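Local coordinates for protein fusolin (Unidentified entomopoxvirus, PDB 4OW5) that probably binds and oxidatively cleaves chitin as a copper-dependent lytic polysaccharide monooxygenase, enhances viral virulence and crystallizes in vivo into viral spindles, at residues 143-155 with 167-180. Sequence-based numbering, arbitrary orientation.
Sequences IHEPSFFEIYITV and WQQLINIFTGPIPL. With EDO (1,2-ethanediol), chain B.
A classic beta bulge interrupts the antiparallel pairing of strands 147-154 and 170-176 in the fibronectin type III-like core of this lytic polysaccharide monooxygenase. Ile173 and Phe174 both face Ile151, whose O accepts a nearly straight bond from Ile173 N (2.9 Å) and a longer, bent one from Phe174 N (3.3 Å, 135°). Phe174 O is likewise doubly held: Ile151 N and Asn172 ND2 reach it from opposite faces of the carbonyl plane, the latter at 3.1 Å, so a short amide side chain suits the bulge. With CG anti to the backbone N (chi1 -173°), Asn172 also lays ND2 over one face of the Tyr152 ring. The opposite face receives the edge of Trp167 in a T-shaped stack, CZ3 lying 3.7 Å from Tyr152 CZ with the planes 78° apart; the broad indole can fill this place while its NE1 bonds to Val88 O. On the other side of the sheet, beta-branched Ile153 meets Ile173, CG2 to CG2 at 3.7 Å, and Ile178 CD1 packs 3.6 Å from Phe149 CD1. Gly176, whose backbone shape would jam a side chain against the preceding carbonyl, forms a hydrogen-bonded pair with Phe149. His144, a copper or zinc ligand in structures of this protein but metal-free here, precedes strand 147-154, whose other edge pairs with strand 209-217, where Arg214 forms a salt bridge to Glu150; helix 80-87 packs on Tyr152 and Trp167 through Arg84, and strand 194-203 meets Ile173 and Ile178.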
ATOM      1  N   ILE A 143      20.897  15.271 -27.970  1.00 17.56           N
ATOM      2  CA  ILE A 143      20.881  16.573 -27.303  1.00 17.73           C
ATOM      3  C   ILE A 143      20.070  17.590 -28.108  1.00 18.84           C
ATOM      4  O   ILE A 143      20.368  17.840 -29.268  1.00 18.40           O
ATOM      5  CB  ILE A 143      22.327  17.076 -27.041  1.00 21.41           C
ATOM      6  CG1 ILE A 143      23.120  16.086 -26.143  1.00 23.51           C
ATOM      7  CG2 ILE A 143      22.299  18.484 -26.416  1.00 18.36           C
ATOM      8  CD1 ILE A 143      22.561  15.931 -24.748  1.00 28.05           C
ATOM      9  N   HIS A 144      19.084  18.208 -27.475  1.00 17.06           N
ATOM     10  CA  HIS A 144      18.278  19.262 -28.095  1.00 17.25           C
ATOM     11  C   HIS A 144      18.087  20.414 -27.148  1.00 20.63           C
ATOM     12  O   HIS A 144      17.568  20.247 -26.035  1.00 19.01           O
ATOM     13  CB  HIS A 144      16.895  18.822 -28.579  1.00 18.48           C
ATOM     14  CG  HIS A 144      16.904  17.674 -29.522  1.00 22.37           C
ATOM     15  ND1 HIS A 144      17.554  17.728 -30.755  1.00 23.77           N
ATOM     16  CD2 HIS A 144      16.351  16.455 -29.377  1.00 23.31           C
ATOM     17  CE1 HIS A 144      17.391  16.527 -31.289  1.00 22.44           C
ATOM     18  NE2 HIS A 144      16.710  15.731 -30.492  1.00 22.88           N
ATOM     19  N   GLU A 145      18.389  21.609 -27.664  1.00 16.81           N
ATOM     20  CA  GLU A 145      18.221  22.879 -26.985  1.00 15.82           C
ATOM     21  C   GLU A 145      17.835  23.955 -28.007  1.00 18.80           C
ATOM     22  O   GLU A 145      18.315  23.898 -29.135  1.00 16.66           O
ATOM     23  CB  GLU A 145      19.500  23.283 -26.245  1.00 17.07           C
ATOM     24  CG  GLU A 145      19.732  22.537 -24.939  1.00 25.03           C
ATOM     25  CD  GLU A 145      18.621  22.710 -23.916  1.00 38.79           C
ATOM     26  OE1 GLU A 145      18.004  23.797 -23.850  1.00 42.62           O
ATOM     27  OE2 GLU A 145      18.360  21.743 -23.173  1.00 28.61           O
ATOM     28  N   PRO A 146      16.985  24.928 -27.651  1.00 14.82           N
ATOM     29  CA  PRO A 146      16.399  25.150 -26.313  1.00 13.87           C
ATOM     30  C   PRO A 146      15.230  24.179 -26.003  1.00 14.49           C
ATOM     31  O   PRO A 146      14.560  23.661 -26.892  1.00 12.61           O
ATOM     32  CB  PRO A 146      15.918  26.611 -26.375  1.00 14.45           C
ATOM     33  CG  PRO A 146      15.649  26.868 -27.820  1.00 18.34           C
ATOM     34  CD  PRO A 146      16.607  25.993 -28.598  1.00 15.21           C
ATOM     35  N   SER A 147      14.979  23.984 -24.734  1.00 11.01           N
ATOM     36  CA  SER A 147      13.906  23.114 -24.290  1.00 12.33           C
ATOM     37  C   SER A 147      13.519  23.436 -22.872  1.00 17.54           C
ATOM     38  O   SER A 147      14.175  24.249 -22.195  1.00 17.48           O
ATOM     39  CB  SER A 147      14.347  21.661 -24.394  1.00 15.81           C
ATOM     40  OG  SER A 147      15.400  21.402 -23.478  1.00 14.75           O
ATOM     41  N   PHE A 148      12.427  22.837 -22.429  1.00 14.11           N
ATOM     42  CA  PHE A 148      11.957  22.988 -21.053  1.00 13.22           C
ATOM     43  C   PHE A 148      11.251  21.706 -20.619  1.00 14.81           C
ATOM     44  O   PHE A 148      10.874  20.868 -21.447  1.00 11.67           O
ATOM     45  CB  PHE A 148      11.022  24.205 -20.901  1.00 15.00           C
ATOM     46  CG  PHE A 148       9.662  24.107 -21.549  1.00 15.33           C
ATOM     47  CD1 PHE A 148       9.461  24.540 -22.846  1.00 16.51           C
ATOM     48  CD2 PHE A 148       8.562  23.629 -20.838  1.00 16.43           C
ATOM     49  CE1 PHE A 148       8.193  24.494 -23.425  1.00 14.91           C
ATOM     50  CE2 PHE A 148       7.314  23.531 -21.446  1.00 16.88           C
ATOM     51  CZ  PHE A 148       7.124  24.041 -22.708  1.00 13.92           C
ATOM     52  N   PHE A 149      11.054  21.582 -19.324  1.00  9.27           N
ATOM     53  CA  PHE A 149      10.377  20.420 -18.749  1.00 10.31           C
ATOM     54  C   PHE A 149       9.173  20.815 -17.967  1.00 15.94           C
ATOM     55  O   PHE A 149       9.103  21.921 -17.434  1.00 14.33           O
ATOM     56  CB  PHE A 149      11.306  19.663 -17.789  1.00 11.81           C
ATOM     57  CG  PHE A 149      12.374  18.843 -18.450  1.00 13.24           C
ATOM     58  CD1 PHE A 149      13.536  19.436 -18.923  1.00 16.18           C
ATOM     59  CD2 PHE A 149      12.249  17.463 -18.551  1.00 15.62           C
ATOM     60  CE1 PHE A 149      14.520  18.674 -19.536  1.00 16.63           C
ATOM     61  CE2 PHE A 149      13.236  16.705 -19.153  1.00 17.64           C
ATOM     62  CZ  PHE A 149      14.344  17.318 -19.680  1.00 16.20           C
ATOM     63  N   GLU A 150       8.234  19.890 -17.881  1.00 14.02           N
ATOM     64  CA  GLU A 150       7.097  19.966 -16.983  1.00 12.50           C
ATOM     65  C   GLU A 150       7.007  18.647 -16.305  1.00 15.63           C
ATOM     66  O   GLU A 150       7.194  17.628 -16.964  1.00 15.58           O
ATOM     67  CB  GLU A 150       5.795  20.314 -17.683  1.00 13.21           C
ATOM     68  CG  GLU A 150       5.825  21.661 -18.335  1.00 20.91           C
ATOM     69  CD  GLU A 150       4.524  22.053 -18.990  1.00 35.68           C
ATOM     70  OE1 GLU A 150       3.874  21.160 -19.575  1.00 35.57           O
ATOM     71  OE2 GLU A 150       4.176  23.254 -18.967  1.00 40.63           O
ATOM     72  N   ILE A 151       6.799  18.644 -14.989  1.00 12.91           N
ATOM     73  CA  ILE A 151       6.663  17.407 -14.220  1.00 12.29           C
ATOM     74  C   ILE A 151       5.347  17.499 -13.492  1.00 15.81           C
ATOM     75  O   ILE A 151       5.026  18.549 -12.912  1.00 14.61           O
ATOM     76  CB  ILE A 151       7.854  17.155 -13.266  1.00 14.05           C
ATOM     77  CG1 ILE A 151       9.204  17.239 -14.016  1.00 12.76           C
ATOM     78  CG2 ILE A 151       7.688  15.814 -12.509  1.00 11.61           C
ATOM     79  CD1 ILE A 151      10.445  17.064 -13.102  1.00 20.01           C
ATOM     80  N   TYR A 152       4.587  16.407 -13.552  1.00 12.86           N
ATOM     81  CA  TYR A 152       3.297  16.251 -12.924  1.00 11.80           C
ATOM     82  C   TYR A 152       3.258  15.057 -12.014  1.00 13.13           C
ATOM     83  O   TYR A 152       3.966  14.091 -12.247  1.00 11.53           O
ATOM     84  CB  TYR A 152       2.192  16.079 -13.968  1.00 12.74           C
ATOM     85  CG  TYR A 152       2.081  17.222 -14.946  1.00 14.00           C
ATOM     86  CD1 TYR A 152       1.122  18.211 -14.780  1.00 17.30           C
ATOM     87  CD2 TYR A 152       2.892  17.284 -16.073  1.00 14.01           C
ATOM     88  CE1 TYR A 152       0.997  19.255 -15.683  1.00 18.03           C
ATOM     89  CE2 TYR A 152       2.774  18.322 -16.989  1.00 15.46           C
ATOM     90  CZ  TYR A 152       1.842  19.326 -16.774  1.00 23.25           C
ATOM     91  OH  TYR A 152       1.682  20.362 -17.648  1.00 25.67           O
ATOM     92  N   ILE A 153       2.372  15.093 -11.018  1.00 11.57           N
ATOM     93  CA  ILE A 153       2.117  13.991 -10.095  1.00 10.33           C
ATOM     94  C   ILE A 153       0.617  13.700 -10.125  1.00 12.76           C
ATOM     95  O   ILE A 153      -0.209  14.632 -10.174  1.00 11.23           O
ATOM     96  CB  ILE A 153       2.624  14.231  -8.644  1.00 14.08           C
ATOM     97  CG1 ILE A 153       2.431  12.949  -7.799  1.00 13.66           C
ATOM     98  CG2 ILE A 153       1.895  15.416  -7.965  1.00 16.87           C
ATOM     99  CD1 ILE A 153       3.099  12.978  -6.480  1.00 13.71           C
ATOM    100  N   THR A 154       0.268  12.423 -10.097  1.00 11.30           N
ATOM    101  CA  THR A 154      -1.136  12.053 -10.054  1.00 11.42           C
ATOM    102  C   THR A 154      -1.808  12.539  -8.735  1.00 12.60           C
ATOM    103  O   THR A 154      -1.170  12.623  -7.683  1.00 10.01           O
ATOM    104  CB  THR A 154      -1.360  10.564 -10.241  1.00 12.50           C
ATOM    105  OG1 THR A 154      -0.432   9.845  -9.428  1.00 11.00           O
ATOM    106  CG2 THR A 154      -1.276  10.138 -11.707  1.00 11.46           C
ATOM    107  N   VAL A 155      -3.081  12.861  -8.846  1.00 13.17           N
ATOM    108  CA  VAL A 155      -3.931  13.283  -7.721  1.00 14.61           C
ATOM    109  C   VAL A 155      -4.013  12.122  -6.721  1.00 17.91           C
ATOM    110  O   VAL A 155      -3.897  10.970  -7.135  1.00 15.24           O
ATOM    111  CB  VAL A 155      -5.342  13.767  -8.135  1.00 17.18           C
ATOM    112  CG1 VAL A 155      -5.279  15.016  -9.020  1.00 17.04           C
ATOM    113  CG2 VAL A 155      -6.166  12.661  -8.801  1.00 17.00           C
ATOM    114  N   TRP A 167      -5.106  14.047 -18.010  1.00 14.10           N
ATOM    115  CA  TRP A 167      -4.690  15.391 -17.603  1.00 14.06           C
ATOM    116  C   TRP A 167      -5.512  15.866 -16.381  1.00 14.97           C
ATOM    117  O   TRP A 167      -4.940  16.509 -15.494  1.00 13.40           O
ATOM    118  CB  TRP A 167      -4.748  16.395 -18.764  1.00 12.26           C
ATOM    119  CG  TRP A 167      -3.722  16.172 -19.820  1.00 13.43           C
ATOM    120  CD1 TRP A 167      -3.914  15.644 -21.065  1.00 16.31           C
ATOM    121  CD2 TRP A 167      -2.325  16.488 -19.730  1.00 13.69           C
ATOM    122  NE1 TRP A 167      -2.725  15.621 -21.754  1.00 16.08           N
ATOM    123  CE2 TRP A 167      -1.728  16.100 -20.949  1.00 17.71           C
ATOM    124  CE3 TRP A 167      -1.502  16.920 -18.697  1.00 14.54           C
ATOM    125  CZ2 TRP A 167      -0.370  16.276 -21.202  1.00 17.16           C
ATOM    126  CZ3 TRP A 167      -0.149  17.095 -18.952  1.00 16.66           C
ATOM    127  CH2 TRP A 167       0.392  16.822 -20.206  1.00 16.32           C
ATOM    128  N   GLN A 168      -6.787  15.429 -16.244  1.00 14.65           N
ATOM    129  CA  GLN A 168      -7.616  15.824 -15.098  1.00 13.89           C
ATOM    130  C   GLN A 168      -7.142  15.168 -13.796  1.00 17.53           C
ATOM    131  O   GLN A 168      -7.535  15.628 -12.735  1.00 16.98           O
ATOM    132  CB  GLN A 168      -9.108  15.537 -15.349  1.00 15.56           C
ATOM    133  CG  GLN A 168      -9.677  16.405 -16.466  1.00 17.56           C
ATOM    134  CD  GLN A 168      -9.763  15.633 -17.775  1.00 32.36           C
ATOM    135  OE1 GLN A 168      -8.925  14.772 -18.088  1.00 22.68           O
ATOM    136  NE2 GLN A 168     -10.784  15.904 -18.564  1.00 37.49           N
ATOM    137  N   GLN A 169      -6.300  14.115 -13.851  1.00 13.31           N
ATOM    138  CA  GLN A 169      -5.730  13.490 -12.660  1.00 13.46           C
ATOM    139  C   GLN A 169      -4.286  13.892 -12.377  1.00 16.27           C
ATOM    140  O   GLN A 169      -3.703  13.303 -11.475  1.00 18.17           O
ATOM    141  CB  GLN A 169      -5.753  11.962 -12.801  1.00 15.50           C
ATOM    142  CG  GLN A 169      -7.162  11.410 -12.814  1.00 28.69           C
ATOM    143  CD  GLN A 169      -7.087   9.937 -13.117  1.00 45.64           C
ATOM    144  OE1 GLN A 169      -6.730   9.529 -14.247  1.00 28.08           O
ATOM    145  NE2 GLN A 169      -7.301   9.125 -12.096  1.00 31.49           N
ATOM    146  N   LEU A 170      -3.726  14.872 -13.103  1.00 13.57           N
ATOM    147  CA  LEU A 170      -2.351  15.336 -12.974  1.00 12.82           C
ATOM    148  C   LEU A 170      -2.254  16.762 -12.399  1.00 17.05           C
ATOM    149  O   LEU A 170      -2.962  17.649 -12.828  1.00 17.74           O
ATOM    150  CB  LEU A 170      -1.667  15.311 -14.365  1.00 12.15           C
ATOM    151  CG  LEU A 170      -1.337  13.925 -14.897  1.00 15.14           C
ATOM    152  CD1 LEU A 170      -0.842  14.014 -16.321  1.00 16.73           C
ATOM    153  CD2 LEU A 170      -0.412  13.173 -13.962  1.00 15.00           C
ATOM    154  N   ILE A 171      -1.325  16.964 -11.463  1.00 13.70           N
ATOM    155  CA  ILE A 171      -1.014  18.228 -10.811  1.00 13.68           C
ATOM    156  C   ILE A 171       0.401  18.629 -11.197  1.00 15.04           C
ATOM    157  O   ILE A 171       1.330  17.850 -10.941  1.00 14.28           O
ATOM    158  CB  ILE A 171      -1.099  18.088  -9.255  1.00 17.57           C
ATOM    159  CG1 ILE A 171      -2.528  17.681  -8.779  1.00 19.53           C
ATOM    160  CG2 ILE A 171      -0.662  19.410  -8.577  1.00 18.45           C
ATOM    161  CD1 ILE A 171      -2.516  17.068  -7.426  1.00 23.17           C
ATOM    162  N   ASN A 172       0.583  19.838 -11.750  1.00 12.09           N
ATOM    163  CA  ASN A 172       1.915  20.311 -12.106  1.00 12.15           C
ATOM    164  C   ASN A 172       2.727  20.634 -10.838  1.00 15.46           C
ATOM    165  O   ASN A 172       2.253  21.373  -9.975  1.00 15.37           O
ATOM    166  CB  ASN A 172       1.838  21.534 -13.002  1.00 16.26           C
ATOM    167  CG  ASN A 172       3.194  21.926 -13.506  1.00 24.35           C
ATOM    168  OD1 ASN A 172       3.841  22.799 -12.944  1.00 26.06           O
ATOM    169  ND2 ASN A 172       3.781  21.118 -14.378  1.00 24.88           N
ATOM    170  N   ILE A 173       3.912  20.065 -10.723  1.00  9.57           N
ATOM    171  CA  ILE A 173       4.810  20.307  -9.585  1.00 11.66           C
ATOM    172  C   ILE A 173       6.148  20.911 -10.035  1.00 13.92           C
ATOM    173  O   ILE A 173       6.934  21.290  -9.178  1.00 13.18           O
ATOM    174  CB  ILE A 173       5.045  19.061  -8.709  1.00 14.18           C
ATOM    175  CG1 ILE A 173       5.737  17.929  -9.479  1.00 15.21           C
ATOM    176  CG2 ILE A 173       3.719  18.624  -8.061  1.00 15.08           C
ATOM    177  CD1 ILE A 173       6.071  16.693  -8.636  1.00 19.65           C
ATOM    178  N   PHE A 174       6.369  21.064 -11.342  1.00  9.97           N
ATOM    179  CA  PHE A 174       7.572  21.681 -11.878  1.00 10.11           C
ATOM    180  C   PHE A 174       7.348  22.139 -13.325  1.00 16.40           C
ATOM    181  O   PHE A 174       6.845  21.384 -14.151  1.00 14.42           O
ATOM    182  CB  PHE A 174       8.798  20.731 -11.829  1.00 11.30           C
ATOM    183  CG  PHE A 174      10.088  21.352 -12.332  1.00 13.04           C
ATOM    184  CD1 PHE A 174      10.383  21.384 -13.692  1.00 14.80           C
ATOM    185  CD2 PHE A 174      11.056  21.806 -11.440  1.00 15.33           C
ATOM    186  CE1 PHE A 174      11.583  21.909 -14.155  1.00 15.08           C
ATOM    187  CE2 PHE A 174      12.277  22.316 -11.901  1.00 17.40           C
ATOM    188  CZ  PHE A 174      12.514  22.413 -13.256  1.00 15.57           C
ATOM    189  N   THR A 175       7.790  23.358 -13.640  1.00 14.75           N
ATOM    190  CA  THR A 175       7.756  23.891 -14.993  1.00 13.85           C
ATOM    191  C   THR A 175       8.956  24.783 -15.184  1.00 16.71           C
ATOM    192  O   THR A 175       9.069  25.750 -14.457  1.00 14.92           O
ATOM    193  CB  THR A 175       6.480  24.690 -15.271  1.00 20.17           C
ATOM    194  OG1 THR A 175       5.345  23.900 -15.007  1.00 23.48           O
ATOM    195  CG2 THR A 175       6.443  25.217 -16.691  1.00 18.05           C
ATOM    196  N   GLY A 176       9.763  24.513 -16.195  1.00 14.32           N
ATOM    197  CA  GLY A 176      10.856  25.394 -16.574  1.00 15.13           C
ATOM    198  C   GLY A 176      12.020  24.671 -17.220  1.00 17.98           C
ATOM    199  O   GLY A 176      12.065  23.438 -17.293  1.00 15.02           O
ATOM    200  N   PRO A 177      13.027  25.427 -17.664  1.00 17.46           N
ATOM    201  CA  PRO A 177      14.229  24.766 -18.206  1.00 18.94           C
ATOM    202  C   PRO A 177      15.058  24.091 -17.103  1.00 23.14           C
ATOM    203  O   PRO A 177      14.923  24.410 -15.907  1.00 22.27           O
ATOM    204  CB  PRO A 177      14.995  25.921 -18.881  1.00 19.99           C
ATOM    205  CG  PRO A 177      14.569  27.117 -18.155  1.00 23.47           C
ATOM    206  CD  PRO A 177      13.170  26.893 -17.656  1.00 18.12           C
ATOM    207  N   ILE A 178      15.774  23.050 -17.498  1.00 22.04           N
ATOM    208  CA  ILE A 178      16.732  22.308 -16.687  1.00 23.33           C
ATOM    209  C   ILE A 178      18.051  22.330 -17.491  1.00 28.49           C
ATOM    210  O   ILE A 178      18.043  21.886 -18.633  1.00 27.19           O
ATOM    211  CB  ILE A 178      16.252  20.859 -16.383  1.00 26.51           C
ATOM    212  CG1 ILE A 178      14.841  20.838 -15.772  1.00 25.19           C
ATOM    213  CG2 ILE A 178      17.253  20.139 -15.488  1.00 28.75           C
ATOM    214  CD1 ILE A 178      14.369  19.494 -15.445  1.00 15.38           C
ATOM    215  N   PRO A 179      19.171  22.902 -17.012  1.00 29.56           N
ATOM    216  CA  PRO A 179      20.381  22.889 -17.843  1.00 28.77           C
ATOM    217  C   PRO A 179      20.992  21.482 -17.904  1.00 27.20           C
ATOM    218  O   PRO A 179      20.832  20.679 -16.981  1.00 25.26           O
ATOM    219  CB  PRO A 179      21.309  23.877 -17.125  1.00 31.42           C
ATOM    220  CG  PRO A 179      20.950  23.695 -15.680  1.00 37.02           C
ATOM    221  CD  PRO A 179      19.436  23.502 -15.688  1.00 32.63           C
ATOM    222  N   LEU A 180      21.645  21.180 -19.020  1.00 21.77           N
ATOM    223  CA  LEU A 180      22.403  19.943 -19.178  1.00 18.95           C
ATOM    224  C   LEU A 180      23.626  19.943 -18.236  1.00 19.70           C
ATOM    225  O   LEU A 180      24.318  20.957 -18.121  1.00 19.06           O
ATOM    226  CB  LEU A 180      22.881  19.844 -20.623  1.00 19.30           C
ATOM    227  CG  LEU A 180      21.855  19.431 -21.594  1.00 24.85           C
ATOM    228  CD1 LEU A 180      22.175  19.957 -22.982  1.00 25.71           C
ATOM    229  CD2 LEU A 180      21.704  17.944 -21.585  1.00 25.65           C
TER
HETATM  230  C1  EDO B 401       4.684  24.715 -10.455  1.00 42.63           C
HETATM  231  O1  EDO B 401       3.329  24.330 -10.430  1.00 41.52           O
HETATM  232  C2  EDO B 401       4.994  25.556 -11.703  1.00 46.00           C
HETATM  233  O2  EDO B 401       3.866  26.320 -12.079  1.00 49.40           O
HETATM  234  O   HOH W   1      17.776  24.038 -20.966  1.00 44.84           O
HETATM  235  O   HOH W   2      15.675  21.935 -20.198  1.00 21.57           O
HETATM  236  O   HOH W   3       2.846  24.234 -16.358  1.00 51.16           O